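DNMT2 (Spodoptera frugiperda, PDB 4H0N) probably methylates cytosine 38 in the anticodon loop of tRNA(Asp), and DNA cytosines as well, using S-adenosyl-L-methionine as methyl donor. Local coordinates at residues His4-Leu9 against Gly27-Ala32; Asp71-Ser76 against Asp110-Ile115; Thr249-Glu254 against Glu279-Tyr284. The protein carries 3 engineered substitutions. All blocks are in the same frame, centred on the assembly; numbering follows the deposited sequence.

Contact 1. Residues His4-Leu9 against Gly27-Ala32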
loop_
_atom_site.group_PDB
_atom_site.type_symbol
_atom_site.label_atom_id
_atom_site.label_comp_id
_atom_site.label_asym_id
_atom_site.label_seq_id
_atom_site.Cartn_x
_atom_site.Cartn_y
_atom_site.Cartn_z
ATOM N N HIS A 4 -3.921 -3.079 23.590
ATOM C CA HIS A 4 -4.836 -3.156 22.455
ATOM C C HIS A 4 -4.742 -4.496 21.724
ATOM O O HIS A 4 -3.647 -5.007 21.478
ATOM C CB HIS A 4 -4.554 -2.030 21.464
ATOM C CG HIS A 4 -4.813 -0.663 22.008
ATOM N ND1 HIS A 4 -6.038 -0.287 22.523
ATOM C CD2 HIS A 4 -4.015 0.427 22.101
ATOM C CE1 HIS A 4 -5.976 0.973 22.918
ATOM N NE2 HIS A 4 -4.764 1.429 22.672
ATOM N N LYS A 5 -5.900 -5.050 21.369
ATOM C CA LYS A 5 -5.969 -6.281 20.595
ATOM C C LYS A 5 -6.364 -5.936 19.161
ATOM O O LYS A 5 -7.458 -5.426 18.917
ATOM C CB LYS A 5 -6.996 -7.239 21.203
ATOM C CG LYS A 5 -6.864 -7.464 22.704
ATOM C CD LYS A 5 -5.536 -8.090 23.049
ATOM C CE LYS A 5 -4.728 -7.169 23.946
ATOM N NZ LYS A 5 -3.312 -7.617 24.098
ATOM N N ILE A 6 -5.478 -6.203 18.210
ATOM C CA ILE A 6 -5.749 -5.808 16.833
ATOM C C ILE A 6 -6.224 -6.965 15.948
ATOM O O ILE A 6 -5.691 -8.075 15.992
ATOM C CB ILE A 6 -4.539 -5.081 16.181
ATOM C CG1 ILE A 6 -4.300 -3.725 16.845
ATOM C CG2 ILE A 6 -4.780 -4.846 14.705
ATOM C CD1 ILE A 6 -3.277 -3.745 17.941
ATOM N N LEU A 7 -7.264 -6.691 15.169
ATOM C CA LEU A 7 -7.665 -7.565 14.086
ATOM C C LEU A 7 -7.211 -6.913 12.796
ATOM O O LEU A 7 -7.593 -5.782 12.490
ATOM C CB LEU A 7 -9.177 -7.750 14.074
ATOM C CG LEU A 7 -9.681 -8.642 12.943
ATOM C CD1 LEU A 7 -8.901 -9.948 12.915
ATOM C CD2 LEU A 7 -11.172 -8.904 13.094
ATOM N N GLU A 8 -6.379 -7.623 12.047
ATOM C CA GLU A 8 -5.799 -7.084 10.826
ATOM C C GLU A 8 -6.415 -7.763 9.606
ATOM O O GLU A 8 -6.063 -8.893 9.278
ATOM C CB GLU A 8 -4.287 -7.292 10.854
ATOM C CG GLU A 8 -3.528 -6.683 9.702
ATOM C CD GLU A 8 -2.077 -7.107 9.718
ATOM O OE1 GLU A 8 -1.278 -6.537 8.941
ATOM O OE2 GLU A 8 -1.739 -8.017 10.512
ATOM N N LEU A 9 -7.338 -7.068 8.946
ATOM C CA LEU A 9 -8.080 -7.635 7.821
ATOM C C LEU A 9 -7.453 -7.281 6.488
ATOM O O LEU A 9 -6.947 -6.172 6.310
ATOM C CB LEU A 9 -9.512 -7.127 7.828
ATOM C CG LEU A 9 -10.301 -7.387 9.100
ATOM C CD1 LEU A 9 -11.710 -6.847 8.930
ATOM C CD2 LEU A 9 -10.301 -8.876 9.407
ATOM N N GLY A 27 0.134 -2.768 22.078
ATOM C CA GLY A 27 -0.821 -3.705 21.520
ATOM C C GLY A 27 -0.253 -4.892 20.764
ATOM O O GLY A 27 0.884 -4.877 20.291
ATOM N N GLU A 28 -1.069 -5.932 20.648
ATOM C CA GLU A 28 -0.701 -7.129 19.913
ATOM C C GLU A 28 -1.637 -7.293 18.722
ATOM O O GLU A 28 -2.767 -6.805 18.742
ATOM C CB GLU A 28 -0.802 -8.359 20.819
ATOM C CG GLU A 28 0.449 -9.222 20.844
ATOM C CD GLU A 28 0.156 -10.694 20.603
ATOM O OE1 GLU A 28 -1.014 -11.106 20.758
ATOM O OE2 GLU A 28 1.097 -11.438 20.249
ATOM N N ILE A 29 -1.158 -7.965 17.680
ATOM C CA ILE A 29 -2.027 -8.415 16.603
ATOM C C ILE A 29 -2.516 -9.803 16.987
ATOM O O ILE A 29 -1.750 -10.765 16.962
ATOM C CB ILE A 29 -1.281 -8.509 15.262
ATOM C CG1 ILE A 29 -0.526 -7.205 14.958
ATOM C CG2 ILE A 29 -2.244 -8.889 14.140
ATOM C CD1 ILE A 29 -1.395 -6.063 14.489
ATOM N N VAL A 30 -3.783 -9.908 17.363
ATOM C CA VAL A 30 -4.317 -11.185 17.814
ATOM C C VAL A 30 -4.723 -12.049 16.632
ATOM O O VAL A 30 -4.863 -13.264 16.763
ATOM C CB VAL A 30 -5.524 -11.013 18.779
ATOM C CG1 VAL A 30 -5.165 -10.059 19.903
ATOM C CG2 VAL A 30 -6.757 -10.521 18.033
ATOM N N ALA A 31 -4.911 -11.415 15.479
ATOM C CA ALA A 31 -5.371 -12.126 14.293
ATOM C C ALA A 31 -5.177 -11.303 13.025
ATOM O O ALA A 31 -5.432 -10.096 13.015
ATOM C CB ALA A 31 -6.832 -12.525 14.443
ATOM N N ALA A 32 -4.717 -11.974 11.968
ATOM C CA ALA A 32 -4.596 -11.381 10.647
ATOM C C ALA A 32 -5.299 -12.305 9.665
ATOM O O ALA A 32 -5.092 -13.518 9.698
ATOM C CB ALA A 32 -3.142 -11.224 10.279
#

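Contact 2. Residues Asp71-Ser76 against Asp110-Ile115. With SAH (S-adenosyl-L-homocysteine), chain E.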
loop_
_atom_site.group_PDB
_atom_site.type_symbol
_atom_site.label_atom_id
_atom_site.label_comp_id
_atom_site.label_asym_id
_atom_site.label_seq_id
_atom_site.Cartn_x
_atom_site.Cartn_y
_atom_site.Cartn_z
ATOM N N ASP A 71 -10.178 -4.930 19.946
ATOM C CA ASP A 71 -10.753 -3.614 20.202
ATOM C C ASP A 71 -10.396 -2.689 19.056
ATOM O O ASP A 71 -10.891 -1.563 18.971
ATOM C CB ASP A 71 -10.229 -3.032 21.520
ATOM C CG ASP A 71 -8.729 -2.752 21.489
ATOM O OD1 ASP A 71 -7.974 -3.573 20.933
ATOM O OD2 ASP A 71 -8.302 -1.708 22.026
ATOM N N THR A 72 -9.533 -3.189 18.174
ATOM C CA THR A 72 -8.943 -2.394 17.104
ATOM C C THR A 72 -8.914 -3.173 15.798
ATOM O O THR A 72 -8.433 -4.304 15.754
ATOM C CB THR A 72 -7.495 -1.977 17.458
ATOM O OG1 THR A 72 -7.496 -1.227 18.681
ATOM C CG2 THR A 72 -6.878 -1.139 16.339
ATOM N N ILE A 73 -9.425 -2.564 14.733
ATOM C CA ILE A 73 -9.399 -3.186 13.412
ATOM C C ILE A 73 -8.531 -2.391 12.426
ATOM O O ILE A 73 -8.710 -1.182 12.260
ATOM C CB ILE A 73 -10.830 -3.376 12.846
ATOM C CG1 ILE A 73 -11.611 -4.381 13.697
ATOM C CG2 ILE A 73 -10.784 -3.843 11.399
ATOM C CD1 ILE A 73 -13.050 -4.546 13.280
ATOM N N LEU A 74 -7.579 -3.078 11.798
ATOM C CA LEU A 74 -6.756 -2.499 10.736
ATOM C C LEU A 74 -7.085 -3.197 9.424
ATOM O O LEU A 74 -6.994 -4.421 9.320
ATOM C CB LEU A 74 -5.270 -2.654 11.051
ATOM C CG LEU A 74 -4.790 -1.999 12.343
ATOM C CD1 LEU A 74 -3.294 -2.186 12.484
ATOM C CD2 LEU A 74 -5.161 -0.524 12.371
ATOM N N MET A 75 -7.469 -2.428 8.417
ATOM C CA MET A 75 -7.970 -3.043 7.203
ATOM C C MET A 75 -7.699 -2.254 5.932
ATOM O O MET A 75 -7.834 -1.037 5.900
ATOM C CB MET A 75 -9.468 -3.297 7.342
ATOM C CG MET A 75 -10.289 -2.056 7.604
ATOM S SD MET A 75 -12.044 -2.463 7.644
ATOM C CE MET A 75 -12.767 -0.848 7.900
ATOM N N SER A 76 -7.323 -2.966 4.877
ATOM C CA SER A 76 -7.181 -2.351 3.567
ATOM C C SER A 76 -7.886 -3.184 2.499
ATOM O O SER A 76 -7.236 -3.863 1.707
ATOM C CB SER A 76 -5.702 -2.138 3.218
ATOM O OG SER A 76 -4.924 -3.274 3.548
ATOM N N ASP A 110 -19.344 -5.019 19.257
ATOM C CA ASP A 110 -19.526 -4.201 20.458
ATOM C C ASP A 110 -18.221 -3.769 21.133
ATOM O O ASP A 110 -18.159 -2.697 21.733
ATOM C CB ASP A 110 -20.405 -4.944 21.475
ATOM C CG ASP A 110 -21.642 -5.574 20.843
ATOM O OD1 ASP A 110 -21.905 -6.771 21.108
ATOM O OD2 ASP A 110 -22.359 -4.874 20.096
ATOM N N ASN A 111 -17.189 -4.607 21.031
ATOM C CA ASN A 111 -15.900 -4.348 21.669
ATOM C C ASN A 111 -14.984 -3.444 20.840
ATOM O O ASN A 111 -14.137 -2.739 21.397
ATOM C CB ASN A 111 -15.176 -5.666 21.976
ATOM C CG ASN A 111 -14.084 -5.515 23.036
ATOM O OD1 ASN A 111 -14.000 -6.318 23.963
ATOM N ND2 ASN A 111 -13.245 -4.494 22.898
ATOM N N VAL A 112 -15.136 -3.480 19.520
ATOM C CA VAL A 112 -14.271 -2.708 18.638
ATOM C C VAL A 112 -14.354 -1.201 18.892
ATOM O O VAL A 112 -15.413 -0.591 18.744
ATOM C CB VAL A 112 -14.569 -3.005 17.166
ATOM C CG1 VAL A 112 -13.685 -2.155 16.270
ATOM C CG2 VAL A 112 -14.351 -4.484 16.881
ATOM N N ASP A 113 -13.221 -0.612 19.276
ATOM C CA ASP A 113 -13.157 0.808 19.629
ATOM C C ASP A 113 -12.486 1.667 18.560
ATOM O O ASP A 113 -12.876 2.813 18.330
ATOM C CB ASP A 113 -12.423 0.997 20.960
ATOM C CG ASP A 113 -13.307 0.727 22.160
ATOM O OD1 ASP A 113 -14.520 1.008 22.083
ATOM O OD2 ASP A 113 -12.786 0.242 23.185
ATOM N N TYR A 114 -11.466 1.120 17.918
ATOM C CA TYR A 114 -10.706 1.885 16.952
ATOM C C TYR A 114 -10.661 1.177 15.609
ATOM O O TYR A 114 -10.372 -0.014 15.535
ATOM C CB TYR A 114 -9.285 2.104 17.464
ATOM C CG TYR A 114 -9.204 2.578 18.895
ATOM C CD1 TYR A 114 -9.084 1.670 19.940
ATOM C CD2 TYR A 114 -9.227 3.934 19.203
ATOM C CE1 TYR A 114 -8.997 2.096 21.255
ATOM C CE2 TYR A 114 -9.140 4.370 20.515
ATOM C CZ TYR A 114 -9.027 3.448 21.536
ATOM O OH TYR A 114 -8.944 3.879 22.844
ATOM N N ILE A 115 -10.942 1.915 14.546
ATOM C CA ILE A 115 -10.869 1.364 13.201
ATOM C C ILE A 115 -9.986 2.256 12.353
ATOM O O ILE A 115 -10.138 3.477 12.372
ATOM C CB ILE A 115 -12.263 1.296 12.545
ATOM C CG1 ILE A 115 -13.189 0.376 13.338
ATOM C CG2 ILE A 115 -12.165 0.802 11.123
ATOM C CD1 ILE A 115 -14.605 0.319 12.787
HETATM N N SAH E . -2.479 -4.115 3.140
HETATM C CA SAH E . -2.032 -5.461 2.796
HETATM C CB SAH E . -2.797 -6.060 1.610
HETATM C CG SAH E . -3.865 -5.208 0.930
HETATM S SD SAH E . -4.211 -5.804 -0.749
HETATM C C SAH E . -0.516 -5.527 2.583
HETATM O O SAH E . -0.020 -6.257 1.723
HETATM O OXT SAH E . 0.255 -4.864 3.273
HETATM C "C5'" SAH E . -5.679 -6.728 -0.224
HETATM C "C4'" SAH E . -5.414 -8.198 0.106
HETATM O "O4'" SAH E . -6.551 -8.746 0.746
HETATM C "C3'" SAH E . -5.141 -9.069 -1.114
HETATM O "O3'" SAH E . -3.798 -9.502 -1.098
HETATM C "C2'" SAH E . -6.083 -10.258 -0.996
HETATM O "O2'" SAH E . -5.376 -11.477 -1.013
HETATM C "C1'" SAH E . -6.767 -10.086 0.348
HETATM N N9 SAH E . -8.215 -10.370 0.268
HETATM C C8 SAH E . -9.076 -10.010 -0.738
HETATM N N7 SAH E . -10.315 -10.456 -0.428
HETATM C C5 SAH E . -10.262 -11.098 0.761
HETATM C C6 SAH E . -11.228 -11.738 1.530
HETATM N N6 SAH E . -12.490 -11.794 1.114
HETATM N N1 SAH E . -10.869 -12.316 2.731
HETATM C C2 SAH E . -9.557 -12.259 3.160
HETATM N N3 SAH E . -8.602 -11.625 2.391
HETATM C C4 SAH E . -8.947 -11.053 1.210
#

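Contact 3. Residues Thr249-Glu254 against Glu279-Tyr284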
loop_
_atom_site.group_PDB
_atom_site.type_symbol
_atom_site.label_atom_id
_atom_site.label_comp_id
_atom_site.label_asym_id
_atom_site.label_seq_id
_atom_site.Cartn_x
_atom_site.Cartn_y
_atom_site.Cartn_z
ATOM N N THR A 249 18.332 4.813 -12.827
ATOM C CA THR A 249 19.650 4.699 -13.438
ATOM C C THR A 249 20.686 5.386 -12.561
ATOM O O THR A 249 20.346 6.235 -11.739
ATOM C CB THR A 249 19.697 5.323 -14.840
ATOM O OG1 THR A 249 20.920 4.946 -15.478
ATOM C CG2 THR A 249 19.630 6.831 -14.762
ATOM N N ASP A 250 21.950 5.011 -12.731
ATOM C CA ASP A 250 23.033 5.612 -11.962
ATOM C C ASP A 250 23.639 6.758 -12.749
ATOM O O ASP A 250 24.439 7.534 -12.224
ATOM C CB ASP A 250 24.107 4.574 -11.647
ATOM C CG ASP A 250 23.553 3.369 -10.919
ATOM O OD1 ASP A 250 23.684 3.310 -9.677
ATOM O OD2 ASP A 250 22.978 2.483 -11.590
ATOM N N LYS A 251 23.245 6.855 -14.015
ATOM C CA LYS A 251 23.789 7.854 -14.926
ATOM C C LYS A 251 23.215 9.236 -14.605
ATOM O O LYS A 251 22.130 9.347 -14.039
ATOM C CB LYS A 251 23.469 7.492 -16.387
ATOM C CG LYS A 251 24.044 6.182 -16.921
ATOM C CD LYS A 251 25.543 6.288 -16.982
ATOM C CE LYS A 251 26.150 5.461 -18.097
ATOM N NZ LYS A 251 27.578 5.212 -17.823
ATOM N N PRO A 252 23.962 10.300 -14.932
ATOM C CA PRO A 252 23.460 11.672 -14.788
ATOM C C PRO A 252 22.236 11.910 -15.667
ATOM O O PRO A 252 22.133 11.339 -16.754
ATOM C CB PRO A 252 24.634 12.524 -15.278
ATOM C CG PRO A 252 25.828 11.666 -15.059
ATOM C CD PRO A 252 25.374 10.274 -15.343
ATOM N N ARG A 253 21.321 12.753 -15.195
ATOM C CA ARG A 253 20.107 13.052 -15.939
ATOM C C ARG A 253 20.423 13.714 -17.278
ATOM O O ARG A 253 19.662 13.589 -18.238
ATOM C CB ARG A 253 19.184 13.948 -15.115
ATOM C CG ARG A 253 17.815 14.150 -15.734
ATOM C CD ARG A 253 17.067 15.256 -15.030
ATOM N NE ARG A 253 17.213 15.162 -13.579
ATOM C CZ ARG A 253 17.005 16.173 -12.741
ATOM N NH1 ARG A 253 16.646 17.361 -13.210
ATOM N NH2 ARG A 253 17.159 16.000 -11.436
ATOM N N GLU A 254 21.552 14.411 -17.341
ATOM C CA GLU A 254 21.969 15.065 -18.573
ATOM C C GLU A 254 22.281 14.027 -19.646
ATOM O O GLU A 254 21.952 14.210 -20.819
ATOM C CB GLU A 254 23.185 15.948 -18.315
ATOM C CG GLU A 254 23.359 17.051 -19.337
ATOM C CD GLU A 254 24.216 18.190 -18.818
ATOM O OE1 GLU A 254 24.281 19.242 -19.493
ATOM O OE2 GLU A 254 24.820 18.034 -17.733
ATOM N N GLU A 279 22.327 1.360 -23.398
ATOM C CA GLU A 279 23.553 1.852 -22.774
ATOM C C GLU A 279 23.305 2.909 -21.700
ATOM O O GLU A 279 24.242 3.561 -21.231
ATOM C CB GLU A 279 24.546 2.359 -23.830
ATOM C CG GLU A 279 24.060 3.531 -24.676
ATOM C CD GLU A 279 24.869 3.707 -25.957
ATOM O OE1 GLU A 279 24.913 2.757 -26.770
ATOM O OE2 GLU A 279 25.458 4.792 -26.156
ATOM N N LEU A 280 22.042 3.065 -21.313
ATOM C CA LEU A 280 21.681 3.915 -20.183
ATOM C C LEU A 280 21.664 3.128 -18.872
ATOM O O LEU A 280 21.526 3.708 -17.800
ATOM C CB LEU A 280 20.319 4.582 -20.414
ATOM C CG LEU A 280 20.336 5.928 -21.142
ATOM C CD1 LEU A 280 18.949 6.562 -21.141
ATOM C CD2 LEU A 280 21.366 6.853 -20.504
ATOM N N LYS A 281 21.806 1.809 -18.976
ATOM C CA LYS A 281 21.706 0.888 -17.841
ATOM C C LYS A 281 20.461 1.091 -16.941
ATOM O O LYS A 281 20.520 0.891 -15.723
ATOM C CB LYS A 281 23.025 0.820 -17.036
ATOM C CG LYS A 281 23.237 1.942 -15.995
ATOM C CD LYS A 281 24.587 1.821 -15.273
ATOM C CE LYS A 281 25.365 3.050 -15.354
ATOM N NZ LYS A 281 26.823 2.770 -15.076
ATOM N N LEU A 282 19.337 1.466 -17.548
ATOM C CA LEU A 282 18.086 1.589 -16.808
ATOM C C LEU A 282 17.736 0.255 -16.173
ATOM O O LEU A 282 17.829 -0.785 -16.814
ATOM C CB LEU A 282 16.951 2.022 -17.727
ATOM C CG LEU A 282 17.127 3.394 -18.366
ATOM C CD1 LEU A 282 16.032 3.655 -19.382
ATOM C CD2 LEU A 282 17.127 4.458 -17.291
ATOM N N ARG A 283 17.343 0.286 -14.906
ATOM C CA ARG A 283 16.980 -0.932 -14.196
ATOM C C ARG A 283 15.783 -0.673 -13.306
ATOM O O ARG A 283 15.487 0.470 -12.969
ATOM C CB ARG A 283 18.139 -1.416 -13.330
ATOM C CG ARG A 283 18.379 -0.562 -12.095
ATOM C CD ARG A 283 18.973 -1.407 -10.985
ATOM N NE ARG A 283 19.597 -0.607 -9.936
ATOM C CZ ARG A 283 18.992 -0.246 -8.811
ATOM N NH1 ARG A 283 17.734 -0.607 -8.586
ATOM N NH2 ARG A 283 19.645 0.478 -7.915
ATOM N N TYR A 284 15.098 -1.741 -12.919
ATOM C CA TYR A 284 14.014 -1.629 -11.959
ATOM C C TYR A 284 14.557 -1.461 -10.540
ATOM O O TYR A 284 15.721 -1.761 -10.270
ATOM C CB TYR A 284 13.126 -2.866 -12.025
ATOM C CG TYR A 284 12.471 -3.077 -13.368
ATOM C CD1 TYR A 284 11.449 -2.245 -13.804
ATOM C CD2 TYR A 284 12.864 -4.122 -14.197
ATOM C CE1 TYR A 284 10.841 -2.439 -15.032
ATOM C CE2 TYR A 284 12.264 -4.324 -15.429
ATOM C CZ TYR A 284 11.255 -3.480 -15.840
ATOM O OH TYR A 284 10.656 -3.686 -17.063
#

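Contact 1. Residues His4-Leu9 against Gly27-Ala32
I6 and I29 meet on one face of two neighbouring parallel strands, I6 CG2 lying 3.6 Å from I29 CD1. The backbones are laced by alternating bonds: E28 N gives to H4 O at 2.9 Å, and I6 N gives to E28 O at 2.8 Å. Beyond I6 the register slips by one residue, and V30 is the extra residue of a beta bulge. I6 O receives V30 N at 3.0 Å and, weakly, A31 N. Regular pairing then resumes with E8 N to A31 O at 2.8 Å, an almost straight bond (168°). The bulge turns V30 toward the first strand, where its CG1 packs on the CB and CD of K5.

These are the first two strands of the class I methyltransferase fold, joined through helix 15-23 as a beta-alpha-beta unit. The turn after 4-9 leads to the cofactor-binding residues I13 to G15, and strand 27-33 runs directly into D34, whose carboxylate is hydrogen-bonded to S-adenosyl-L-homocysteine.

E8 can be followed outward from this pairing. Its CB rests 3.7 Å from A31 O. CG is directed away from the backbone N (chi1 -175°), and the rest of the chain is extended, which lifts the carboxylate off the sheet on the face of I29 and A32, alongside their side chains. There OE2 passes 3.5 Å from A32 CB and 3.8 Å from I29 CG2. The buried carboxylate is gripped from beyond both strands: OE2 is hydrogen-bonded to the hydroxyl of Y43 in helix 37-46, and OE1 to the backbone N of H17 in helix 15-23.

Contact 2. Residues Asp71-Ser76 against Asp110-Ile115
The ring of Y114 meets the carboxylate of D71 at its edge: OD2 lies in the ring plane, 3.9 Å from CE1, the two planes nearly perpendicular (89°). F332 of the C-terminal helix stacks on the ring, and the imidazole of H4 meets it steeply while also hydrogen-bonding D71 OD2. The other carboxylate oxygen, OD1, takes the backbone N of K5, and T72 OG1 adds a weak bond to it, so the group is gripped at both oxygens.

The backbone O of D71 receives two amides, Y114 N at 2.9 Å in the carbonyl plane and D113 N tilted 29° from it. One step on, I73 N bonds Y114 O at 2.8 Å. Strands 72-75 and 114-119 are parallel neighbours in the central sheet of the Rossmann-like methyltransferase core.

On the face away from Y114, the side chains of I73 and V112 cross at about a right angle, I73 CD1 lying 3.8 Å from V112 CG2. M75, extended beyond CG, brings its CE to 3.7 Å from I115 CG2. Past the strand end, S76 OG accepts a hydrogen bond of 2.6 Å from the amino N of S-adenosyl-L-homocysteine; C79, probably the catalytic residue, follows three positions later.

Contact 3. Residues Thr249-Glu254 against Glu279-Tyr284
E279 takes part through its backbone, its O lying 4.1 Å from K251 CE. L280 follows with the one hydrogen bond between the segments: T249 OG1 donates to L280 O at 2.7 Å, approaching nearly in line with the carbonyl bond (173°). The L280 side chain packs on V255 and C259 of helix 253-262.

K281 then sends its side chain across K251 at about a right angle, CE touching K251 CD at 3.6 Å. The two ammonium groups end close together, NZ to NZ 3.8 Å, an approach that would be unfavourable in charge; the carboxylate of D250, with OD2 5.2 Å from K281 NZ, may offset it in part. L282 points its CB away from the other segment, yet CD2 returns to 3.7 Å from T249 CB. R283 has its guanidinium held by Y284 O and by a salt bridge to E289.

With T249 OG1 opposite the backbone N (chi1 -169°), it lies between L280 O and K251 N, from which it accepts a weak bond. This is the pattern of an ST turn, here leading from strand 247-248 to P252, the N-cap of helix 253-262, with the loop after helix 271-278 packed against it.

How the contacts relate
From the N terminus, contact 1 closes the first loop, returning the chain through helix 15-23 to pair strand 27-33 beside strand 4-9. Contact 2 opens only after that and closes a longer excursion containing helix 99-105. The two neither nest nor cross, but they share a sheet: strands 4-9 and 72-75 are neighbours, so together the contacts join four adjacent strands in the order 27-33, 4-9, 72-75, 114-119. Their centres lie about 9 Å apart. Contact 3 comes last and closes a largely helical loop on the opposite side of the chain's centre, its centre about 43 Å from that of contact 1, joining the lead-in to helix 253-262 to the loop between helices 271-278 and 287-293.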